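Local coordinates for chitin oligosaccharide binding protein NagB2 (Paenibacillus sp. FPU-7, PDB 7EHU) that binds chitin oligosaccharides, the N-acetylglucosamine di- and trimers released from chitin, and probably serves as the extracellular solute-binding protein of a sugar uptake system, at residues Gly27-Ser31 with Val61-Thr65; Asn45-Leu49 with Ala348-Arg354; Tyr257-Gln261 with Asp274-Ala278. One frame throughout, in Å; residues are numbered along the deposited sequence. Where two conformers were deposited one is given.

Contact 1 of 3, residues Gly27-Ser31 with Val61-Thr65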
loop_
_atom_site.group_PDB
_atom_site.type_symbol
_atom_site.label_atom_id
_atom_site.label_comp_id
_atom_site.label_asym_id
_atom_site.label_seq_id
_atom_site.Cartn_x
_atom_site.Cartn_y
_atom_site.Cartn_z
ATOM N N GLY A 27 -9.133 36.910 1.827
ATOM C CA GLY A 27 -10.458 36.697 1.264
ATOM C C GLY A 27 -10.418 36.353 -0.210
ATOM O O GLY A 27 -9.429 36.681 -0.874
ATOM N N ASP A 28 -11.468 35.722 -0.751
ATOM C CA ASP A 28 -12.719 35.444 -0.047
ATOM C C ASP A 28 -12.523 34.396 1.048
ATOM O O ASP A 28 -11.629 33.548 0.964
ATOM C CB ASP A 28 -13.795 34.913 -1.017
ATOM C CG ASP A 28 -14.225 35.930 -2.065
ATOM O OD1 ASP A 28 -13.560 36.977 -2.215
ATOM O OD2 ASP A 28 -15.244 35.665 -2.747
ATOM N N SER A 29 -13.338 34.469 2.094
ATOM C CA SER A 29 -13.330 33.420 3.104
ATOM C C SER A 29 -13.728 32.101 2.453
ATOM O O SER A 29 -14.741 32.024 1.750
ATOM C CB SER A 29 -14.316 33.787 4.217
ATOM O OG SER A 29 -14.255 32.851 5.273
ATOM N N VAL A 30 -12.920 31.065 2.662
ATOM C CA VAL A 30 -13.207 29.747 2.102
ATOM C C VAL A 30 -12.739 28.686 3.088
ATOM O O VAL A 30 -11.667 28.805 3.683
ATOM C CB VAL A 30 -12.548 29.597 0.709
ATOM C CG1 VAL A 30 -11.040 29.678 0.790
ATOM C CG2 VAL A 30 -12.976 28.330 0.046
ATOM N N SER A 31 -13.553 27.652 3.271
ATOM C CA SER A 31 -13.219 26.534 4.141
ATOM C C SER A 31 -13.091 25.282 3.292
ATOM O O SER A 31 -13.988 24.973 2.495
ATOM C CB SER A 31 -14.301 26.320 5.208
ATOM O OG SER A 31 -13.989 25.203 6.028
ATOM N N VAL A 61 -2.592 32.170 1.319
ATOM C CA VAL A 61 -3.921 32.404 0.770
ATOM C C VAL A 61 -4.806 32.948 1.884
ATOM O O VAL A 61 -5.562 32.192 2.516
ATOM C CB VAL A 61 -4.499 31.117 0.161
ATOM C CG1 VAL A 61 -5.835 31.409 -0.533
ATOM C CG2 VAL A 61 -3.503 30.469 -0.821
ATOM N N PRO A 62 -4.728 34.243 2.171
ATOM C CA PRO A 62 -5.603 34.816 3.192
ATOM C C PRO A 62 -7.049 34.488 2.862
ATOM O O PRO A 62 -7.462 34.491 1.697
ATOM C CB PRO A 62 -5.330 36.319 3.107
ATOM C CG PRO A 62 -4.054 36.476 2.376
ATOM C CD PRO A 62 -3.728 35.199 1.666
ATOM N N GLY A 63 -7.807 34.177 3.892
ATOM C CA GLY A 63 -9.181 33.793 3.743
ATOM C C GLY A 63 -9.410 32.296 3.741
ATOM O O GLY A 63 -10.531 31.860 4.017
ATOM N N ALA A 64 -8.381 31.498 3.466
ATOM C CA ALA A 64 -8.537 30.059 3.327
ATOM C C ALA A 64 -8.203 29.353 4.637
ATOM O O ALA A 64 -7.139 29.584 5.224
ATOM C CB ALA A 64 -7.617 29.554 2.215
ATOM N N THR A 65 -9.122 28.500 5.092
ATOM C CA THR A 65 -8.946 27.674 6.284
ATOM C C THR A 65 -9.134 26.222 5.874
ATOM O O THR A 65 -10.110 25.889 5.195
ATOM C CB THR A 65 -9.988 28.042 7.350
ATOM O OG1 THR A 65 -9.697 29.345 7.865
ATOM C CG2 THR A 65 -9.981 27.051 8.521
HETATM O O HOH W 1 -9.205 32.738 0.177
#

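Contact 2 of 3, residues Asn45-Leu49 with Ala348-Arg354. With NAG (2-acetamido-2-deoxy-beta-D-glucopyranose), chain B.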
loop_
_atom_site.group_PDB
_atom_site.type_symbol
_atom_site.label_atom_id
_atom_site.label_comp_id
_atom_site.label_asym_id
_atom_site.label_seq_id
_atom_site.Cartn_x
_atom_site.Cartn_y
_atom_site.Cartn_z
ATOM N N ASN A 45 4.647 11.887 12.451
ATOM C CA ASN A 45 5.542 12.761 11.703
ATOM C C ASN A 45 4.932 13.135 10.356
ATOM O O ASN A 45 5.079 14.274 9.885
ATOM C CB ASN A 45 6.902 12.090 11.499
ATOM C CG ASN A 45 7.730 12.032 12.770
ATOM O OD1 ASN A 45 7.520 12.788 13.713
ATOM N ND2 ASN A 45 8.686 11.121 12.788
ATOM N N THR A 46 4.238 12.185 9.726
ATOM C CA THR A 46 3.559 12.463 8.462
ATOM C C THR A 46 2.483 13.513 8.654
ATOM O O THR A 46 2.344 14.427 7.830
ATOM C CB THR A 46 2.955 11.168 7.920
ATOM O OG1 THR A 46 3.975 10.167 7.887
ATOM C CG2 THR A 46 2.422 11.351 6.503
ATOM N N LEU A 47 1.719 13.397 9.738
ATOM C CA LEU A 47 0.709 14.403 10.050
ATOM C C LEU A 47 1.341 15.766 10.313
ATOM O O LEU A 47 0.840 16.788 9.835
ATOM C CB LEU A 47 -0.159 13.930 11.222
ATOM C CG LEU A 47 -1.231 14.905 11.726
ATOM C CD1 LEU A 47 -2.122 15.372 10.574
ATOM C CD2 LEU A 47 -2.045 14.268 12.835
ATOM N N ALA A 48 2.439 15.809 11.062
ATOM C CA ALA A 48 3.054 17.097 11.366
ATOM C C ALA A 48 3.556 17.771 10.093
ATOM O O ALA A 48 3.456 18.992 9.942
ATOM C CB ALA A 48 4.193 16.902 12.370
ATOM N N LEU A 49 4.074 16.987 9.151
ATOM C CA LEU A 49 4.528 17.566 7.887
ATOM C C LEU A 49 3.352 18.126 7.095
ATOM O O LEU A 49 3.433 19.229 6.532
ATOM C CB LEU A 49 5.253 16.494 7.082
ATOM C CG LEU A 49 5.948 16.915 5.799
ATOM C CD1 LEU A 49 6.960 18.015 6.064
ATOM C CD2 LEU A 49 6.621 15.729 5.157
ATOM N N ALA A 348 10.407 14.096 4.184
ATOM C CA ALA A 348 9.713 12.833 4.421
ATOM C C ALA A 348 10.668 11.643 4.332
ATOM O O ALA A 348 10.587 10.709 5.141
ATOM C CB ALA A 348 8.549 12.673 3.430
ATOM N N LEU A 349 11.553 11.649 3.330
ATOM C CA LEU A 349 12.544 10.589 3.199
ATOM C C LEU A 349 13.574 10.642 4.327
ATOM O O LEU A 349 13.900 9.608 4.919
ATOM C CB LEU A 349 13.232 10.710 1.840
ATOM C CG LEU A 349 14.378 9.724 1.602
ATOM C CD1 LEU A 349 13.935 8.276 1.628
ATOM C CD2 LEU A 349 15.063 10.023 0.283
ATOM N N GLY A 350 14.078 11.840 4.647
ATOM C CA GLY A 350 15.140 11.973 5.630
ATOM C C GLY A 350 14.743 11.543 7.026
ATOM O O GLY A 350 15.571 11.004 7.758
ATOM N N ARG A 351 13.486 11.771 7.420
ATOM C CA ARG A 351 13.019 11.456 8.769
ATOM C C ARG A 351 12.276 10.130 8.870
ATOM O O ARG A 351 12.521 9.339 9.785
ATOM C CB ARG A 351 12.106 12.556 9.319
ATOM C CG ARG A 351 11.632 12.277 10.760
ATOM C CD ARG A 351 10.695 13.371 11.290
ATOM N NE ARG A 351 11.426 14.532 11.802
ATOM C CZ ARG A 351 11.125 15.202 12.913
ATOM N NH1 ARG A 351 10.092 14.850 13.673
ATOM N NH2 ARG A 351 11.867 16.243 13.263
ATOM N N ASP A 352 11.330 9.893 7.982
ATOM C CA ASP A 352 10.458 8.740 8.081
ATOM C C ASP A 352 10.747 7.707 7.040
ATOM O O ASP A 352 9.978 6.744 6.912
ATOM C CB ASP A 352 9.007 9.140 7.961
ATOM C CG ASP A 352 8.380 9.298 9.272
ATOM O OD1 ASP A 352 9.063 9.079 10.314
ATOM O OD2 ASP A 352 7.182 9.558 9.238
ATOM N N ASN A 353 11.830 7.885 6.280
ATOM C CA ASN A 353 12.185 6.898 5.293
ATOM C C ASN A 353 11.040 6.715 4.320
ATOM O O ASN A 353 10.837 5.616 3.806
ATOM C CB ASN A 353 12.589 5.576 5.952
ATOM C CG ASN A 353 14.037 5.595 6.412
ATOM O OD1 ASN A 353 14.952 5.343 5.632
ATOM N ND2 ASN A 353 14.250 5.956 7.651
ATOM N N ARG A 354 10.272 7.793 4.093
ATOM C CA ARG A 354 9.169 7.745 3.137
ATOM C C ARG A 354 9.717 7.908 1.715
ATOM O O ARG A 354 10.512 8.804 1.431
ATOM C CB ARG A 354 8.090 8.785 3.491
ATOM C CG ARG A 354 7.547 8.696 4.963
ATOM C CD ARG A 354 6.049 9.082 5.183
ATOM N NE ARG A 354 5.832 10.531 5.029
ATOM C CZ ARG A 354 6.127 11.452 5.947
ATOM N NH1 ARG A 354 6.658 11.143 7.134
ATOM N NH2 ARG A 354 5.921 12.723 5.670
HETATM C C1 NAG B . 3.112 6.725 7.315
HETATM C C2 NAG B . 2.368 5.429 7.681
HETATM C C3 NAG B . 1.861 4.721 6.431
HETATM C C4 NAG B . 1.218 5.684 5.439
HETATM C C5 NAG B . 2.050 6.948 5.273
HETATM C C6 NAG B . 1.385 7.991 4.412
HETATM C C7 NAG B . 3.142 4.191 9.686
HETATM C C8 NAG B . 4.206 3.266 10.221
HETATM N N2 NAG B . 3.270 4.545 8.402
HETATM O O1 NAG B . 3.459 7.428 8.457
HETATM O O3 NAG B . 0.960 3.694 6.839
HETATM O O4 NAG B . 1.249 5.079 4.147
HETATM O O5 NAG B . 2.292 7.539 6.551
HETATM O O6 NAG B . 0.038 8.207 4.794
HETATM O O7 NAG B . 2.195 4.575 10.375
HETATM O O HOH W 2 5.119 9.346 10.711
#

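Contact 3 of 3, residues Tyr257-Gln261 with Asp274-Ala278. With NAG (2-acetamido-2-deoxy-beta-D-glucopyranose), chain B; NAG (2-acetamido-2-deoxy-beta-D-glucopyranose), chain C; NAG (2-acetamido-2-deoxy-beta-D-glucopyranose), chain D.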
loop_
_atom_site.group_PDB
_atom_site.type_symbol
_atom_site.label_atom_id
_atom_site.label_comp_id
_atom_site.label_asym_id
_atom_site.label_seq_id
_atom_site.Cartn_x
_atom_site.Cartn_y
_atom_site.Cartn_z
ATOM N N TYR A 257 -3.849 -4.762 11.922
ATOM C CA TYR A 257 -2.667 -4.566 11.082
ATOM C C TYR A 257 -1.489 -4.068 11.904
ATOM O O TYR A 257 -0.390 -4.619 11.824
ATOM C CB TYR A 257 -3.008 -3.535 9.997
ATOM C CG TYR A 257 -1.869 -3.076 9.140
ATOM C CD1 TYR A 257 -1.079 -3.977 8.453
ATOM C CD2 TYR A 257 -1.612 -1.725 8.992
ATOM C CE1 TYR A 257 -0.047 -3.543 7.642
ATOM C CE2 TYR A 257 -0.596 -1.272 8.193
ATOM C CZ TYR A 257 0.173 -2.184 7.500
ATOM O OH TYR A 257 1.156 -1.685 6.674
ATOM N N SER A 258 -1.697 -2.997 12.671
ATOM C CA SER A 258 -0.597 -2.387 13.412
ATOM C C SER A 258 -0.082 -3.294 14.525
ATOM O O SER A 258 1.096 -3.202 14.912
ATOM C CB SER A 258 -1.051 -1.053 13.988
ATOM O OG SER A 258 -2.132 -1.239 14.893
ATOM N N GLU A 259 -0.933 -4.184 15.036
ATOM C CA GLU A 259 -0.484 -5.139 16.043
ATOM C C GLU A 259 0.378 -6.227 15.423
ATOM O O GLU A 259 1.333 -6.686 16.057
ATOM C CB GLU A 259 -1.709 -5.722 16.751
ATOM C CG GLU A 259 -2.444 -4.687 17.633
ATOM C CD GLU A 259 -3.810 -5.145 18.156
ATOM O OE1 GLU A 259 -4.409 -6.056 17.586
ATOM O OE2 GLU A 259 -4.270 -4.548 19.154
ATOM N N GLY A 260 0.092 -6.621 14.176
ATOM C CA GLY A 260 1.007 -7.490 13.457
ATOM C C GLY A 260 2.360 -6.839 13.241
ATOM O O GLY A 260 3.402 -7.477 13.396
ATOM N N GLN A 261 2.363 -5.549 12.891
ATOM C CA GLN A 261 3.623 -4.837 12.722
ATOM C C GLN A 261 4.411 -4.834 14.027
ATOM O O GLN A 261 5.618 -5.101 14.027
ATOM C CB GLN A 261 3.358 -3.406 12.258
ATOM C CG GLN A 261 2.784 -3.309 10.858
ATOM C CD GLN A 261 2.502 -1.882 10.457
ATOM O OE1 GLN A 261 2.055 -1.089 11.293
ATOM N NE2 GLN A 261 2.795 -1.525 9.215
ATOM N N ASP A 274 5.114 -6.564 4.187
ATOM C CA ASP A 274 4.491 -5.258 4.343
ATOM C C ASP A 274 5.018 -4.308 3.286
ATOM O O ASP A 274 5.994 -4.597 2.580
ATOM C CB ASP A 274 4.756 -4.705 5.753
ATOM C CG ASP A 274 3.605 -3.887 6.307
ATOM O OD1 ASP A 274 2.872 -3.239 5.517
ATOM O OD2 ASP A 274 3.484 -3.823 7.534
ATOM N N GLY A 275 4.338 -3.164 3.179
ATOM C CA GLY A 275 4.771 -2.116 2.301
ATOM C C GLY A 275 5.870 -1.269 2.892
ATOM O O GLY A 275 6.083 -1.227 4.106
ATOM N N SER A 276 6.564 -0.553 2.011
ATOM C CA SER A 276 7.743 0.206 2.420
ATOM C C SER A 276 7.386 1.390 3.288
ATOM O O SER A 276 8.273 1.943 3.948
ATOM C CB SER A 276 8.606 0.567 1.223
ATOM O OG SER A 276 7.838 1.128 0.181
ATOM N N TRP A 277 6.105 1.748 3.351
ATOM C CA TRP A 277 5.622 2.783 4.271
ATOM C C TRP A 277 5.680 2.344 5.731
ATOM O O TRP A 277 5.455 3.176 6.614
ATOM C CB TRP A 277 4.167 3.169 3.882
ATOM C CG TRP A 277 3.245 1.981 4.032
ATOM C CD1 TRP A 277 2.780 1.438 5.203
ATOM C CD2 TRP A 277 2.736 1.138 2.987
ATOM N NE1 TRP A 277 2.036 0.316 4.960
ATOM C CE2 TRP A 277 1.994 0.109 3.603
ATOM C CE3 TRP A 277 2.839 1.157 1.593
ATOM C CZ2 TRP A 277 1.376 -0.895 2.868
ATOM C CZ3 TRP A 277 2.218 0.166 0.867
ATOM C CH2 TRP A 277 1.486 -0.843 1.503
ATOM N N ALA A 278 6.026 1.080 5.992
ATOM C CA ALA A 278 6.168 0.579 7.357
ATOM C C ALA A 278 7.557 0.822 7.931
ATOM O O ALA A 278 7.766 0.596 9.124
ATOM C CB ALA A 278 5.900 -0.935 7.383
HETATM C C1 NAG B . 3.112 6.725 7.315
HETATM C C2 NAG B . 2.368 5.429 7.681
HETATM C C3 NAG B . 1.861 4.721 6.431
HETATM C C4 NAG B . 1.218 5.684 5.439
HETATM C C5 NAG B . 2.050 6.948 5.273
HETATM C C6 NAG B . 1.385 7.991 4.412
HETATM C C7 NAG B . 3.142 4.191 9.686
HETATM C C8 NAG B . 4.206 3.266 10.221
HETATM N N2 NAG B . 3.270 4.545 8.402
HETATM O O1 NAG B . 3.459 7.428 8.457
HETATM O O3 NAG B . 0.960 3.694 6.839
HETATM O O4 NAG B . 1.249 5.079 4.147
HETATM O O5 NAG B . 2.292 7.539 6.551
HETATM O O6 NAG B . 0.038 8.207 4.794
HETATM O O7 NAG B . 2.195 4.575 10.375
HETATM C C1 NAG C . 0.049 4.516 3.638
HETATM C C2 NAG C . 0.315 4.280 2.162
HETATM C C3 NAG C . -0.802 3.454 1.532
HETATM C C4 NAG C . -1.128 2.220 2.362
HETATM C C5 NAG C . -1.364 2.648 3.804
HETATM C C6 NAG C . -1.637 1.511 4.755
HETATM C C7 NAG C . 1.589 6.119 1.091
HETATM C C8 NAG C . 1.473 7.447 0.416
HETATM N N2 NAG C . 0.433 5.553 1.464
HETATM O O3 NAG C . -0.385 3.104 0.221
HETATM O O4 NAG C . -2.336 1.634 1.884
HETATM O O5 NAG C . -0.186 3.308 4.283
HETATM O O6 NAG C . -1.941 2.000 6.057
HETATM O O7 NAG C . 2.678 5.578 1.267
HETATM C C1 NAG D . -2.247 0.393 1.242
HETATM C C2 NAG D . -3.654 -0.092 0.989
HETATM C C3 NAG D . -3.644 -1.349 0.121
HETATM C C4 NAG D . -2.850 -1.102 -1.157
HETATM C C5 NAG D . -1.458 -0.576 -0.824
HETATM C C6 NAG D . -0.645 -0.207 -2.046
HETATM C C7 NAG D . -5.433 0.404 2.599
HETATM C C8 NAG D . -6.084 0.009 3.897
HETATM N N2 NAG D . -4.381 -0.327 2.225
HETATM O O3 NAG D . -4.991 -1.697 -0.171
HETATM O O4 NAG D . -2.685 -2.297 -1.915
HETATM O O5 NAG D . -1.578 0.595 -0.000
HETATM O O6 NAG D . -1.276 0.806 -2.815
HETATM O O7 NAG D . -5.852 1.336 1.912
#

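Contact 1 of 3, residues Gly27-Ser31 with Val61-Thr65
Val30 and Ala64 face the same way from two neighbouring parallel strands, and their side chains make the one apolar touch of this contact. Val30 CG1 lies 3.7 Å from Ala64 CB. Its chi1 of 63° sets CG1 between the backbone N and the carbonyl carbon, the branch turned toward the alanine, while CG2 takes the position opposite the backbone N. Ser31 and Thr65 are paired in the same register with their side chains on the other face of the sheet, and there Ser31 CA comes within 3.3 Å of Thr65 O.

The main chain does the joining. Val30 N donates to Gly63 O at 2.9 Å, and Val30 O in turn receives Thr65 N at 2.9 Å. One residue thus bonds through both its N-H and its C=O to the two neighbours of its partner Ala64, the alternation expected of parallel strands. CA-H...O contacts fill in between, one of them from Ser29 CA to Gly63 O at 3.3 Å.

Before the strands begin, Val61 to Ala64 form a type II turn at the end of helix 44-60. Gly63 occupies its third position with positive phi, 98°, which suits glycine there, and it lies close against the other segment, its CA 3.7 Å from Gly27 N. Gly27 N makes a weak bond to Pro62 O, and a water donates both to that oxygen and, at 2.7 Å, to Asp28 O. Helix 326-339 covers the Val30 and Ala64 face through Glu328 and Ala331.

The chemistry is therefore mostly that of backbone amides: parallel pairing closes this beta-alpha-beta unit at the protein surface, and water bridges two carbonyls ahead of the first strand pair.

Contact 2 of 3, residues Asn45-Leu49 with Ala348-Arg354
Thr46 and Leu49 meet the guanidinium of Arg354 in different ways, and this is the close part of the contact. In the conformer described, one of two, Thr46 CB sits over the centre of one guanidinium face, 3.7 Å above its plane, and Ala348 CB lies toward the rim of the opposite face, so the flat group appears held between two helices. Leu49 CD2 comes instead to the NH2 edge, near the plane. Bends at chi2 and chi3 fold the arginine chain back into this slot. NH1 forms a salt bridge with Asp352 OD2 at 2.7 Å, but the hydrogen bond within it is weak. Leu49 CD2 adds an apolar touch to Ala348 CB at 4.0 Å. Toward the sugar, Thr46 OG1 shares a hydrogen bond of 2.8 Å with O1 of the N-acetylglucosamine of chain B, making this helix part of the glycan pocket.

Asp352 is shared. Its OD1 receives Asn45 ND2 at 3.2 Å in a nearly straight bond (176°); the acceptor lies in the amide plane of Asn45, whereas the donor stands above the carboxylate plane. Its OD2 takes a bond from a water that also accepts from Thr46 N. The nearby arginine and water probably help to stabilise negative charge on this buried carboxylate.

The outer side is looser. The exposed Arg351 crosses Asn45 with amide and guanidinium planes 77° apart, and only a weak bond links NH1 to Asn45 OD1, at 3.3 Å.

The axes of segments 45-49 and 348-352 run roughly antiparallel, at 148°, 11.1 Å apart at closest approach. Leu49 also reaches Ile344 and Glu347 on helix 342-352, Asp352 touches Ser280 of helix 279-283, and Thr46 meets the sugar-binding loop residue Asn38.

Contact 3 of 3, residues Tyr257-Gln261 with Asp274-Ala278
The glycan pocket of this solute-binding protein has an aromatic platform, the indole of Trp277, and the contact between the start of helix 257-265 and the end of strand 271-275 with the 3-10 turn after it braces that indole at its NE1 edge. Trp277 NE1 donates to Tyr257 OH at 2.8 Å, with the hydroxyl in the indole plane, and that hydroxyl donates a hydrogen bond to Asp274 OD1 at 2.6 Å, on the syn lone pair. Tyr257 and Asp274 come from opposite directions, ring and carboxylate planes 67° apart. The other oxygen, Asp274 OD2, receives Gln261 NE2 at 2.9 Å, while Gly275 N reaches OD1 on its anti side.

A chi1 of 63° puts CG of Trp277 between the backbone N and the carbonyl carbon, where the ring lies between Gly275 CA, toward the rim of one face, and C4 of the middle sugar, chain C, 3.8 Å above the centre of the opposite face. The backbone takes part as well: Trp277 O accepts the acetamido N2 of the chain B sugar at 3.1 Å. Tyr257 also packs on Met202 and Trp198 of helix 197-212.

In this relay of buried polar groups the carboxylate orients the tyrosine hydroxyl, which probably helps hold the indole in place, consistent with a surface ready for the sugar ring.

Contacts 2 and 3 form two neighbouring parts of the sugar site: their centres are about 16 Å apart, their nearest atoms about 4 Å, and both touch the N-acetylglucosamine of chain B. Contact 1 is remote, its centre about 27 Å from that of contact 2 and about 38 Å from that of contact 3. Even so, helix 44-60 ties it to contact 2, carrying Asn45-Leu49 near its start and leading into Val61-Thr65 at its end. Contacts 1 and 3 reach the same mixed sheet. In sequence, contact 1 closes first, and contact 3 falls between the two segments of contact 2, so residues far apart in the chain are gathered round one glycan.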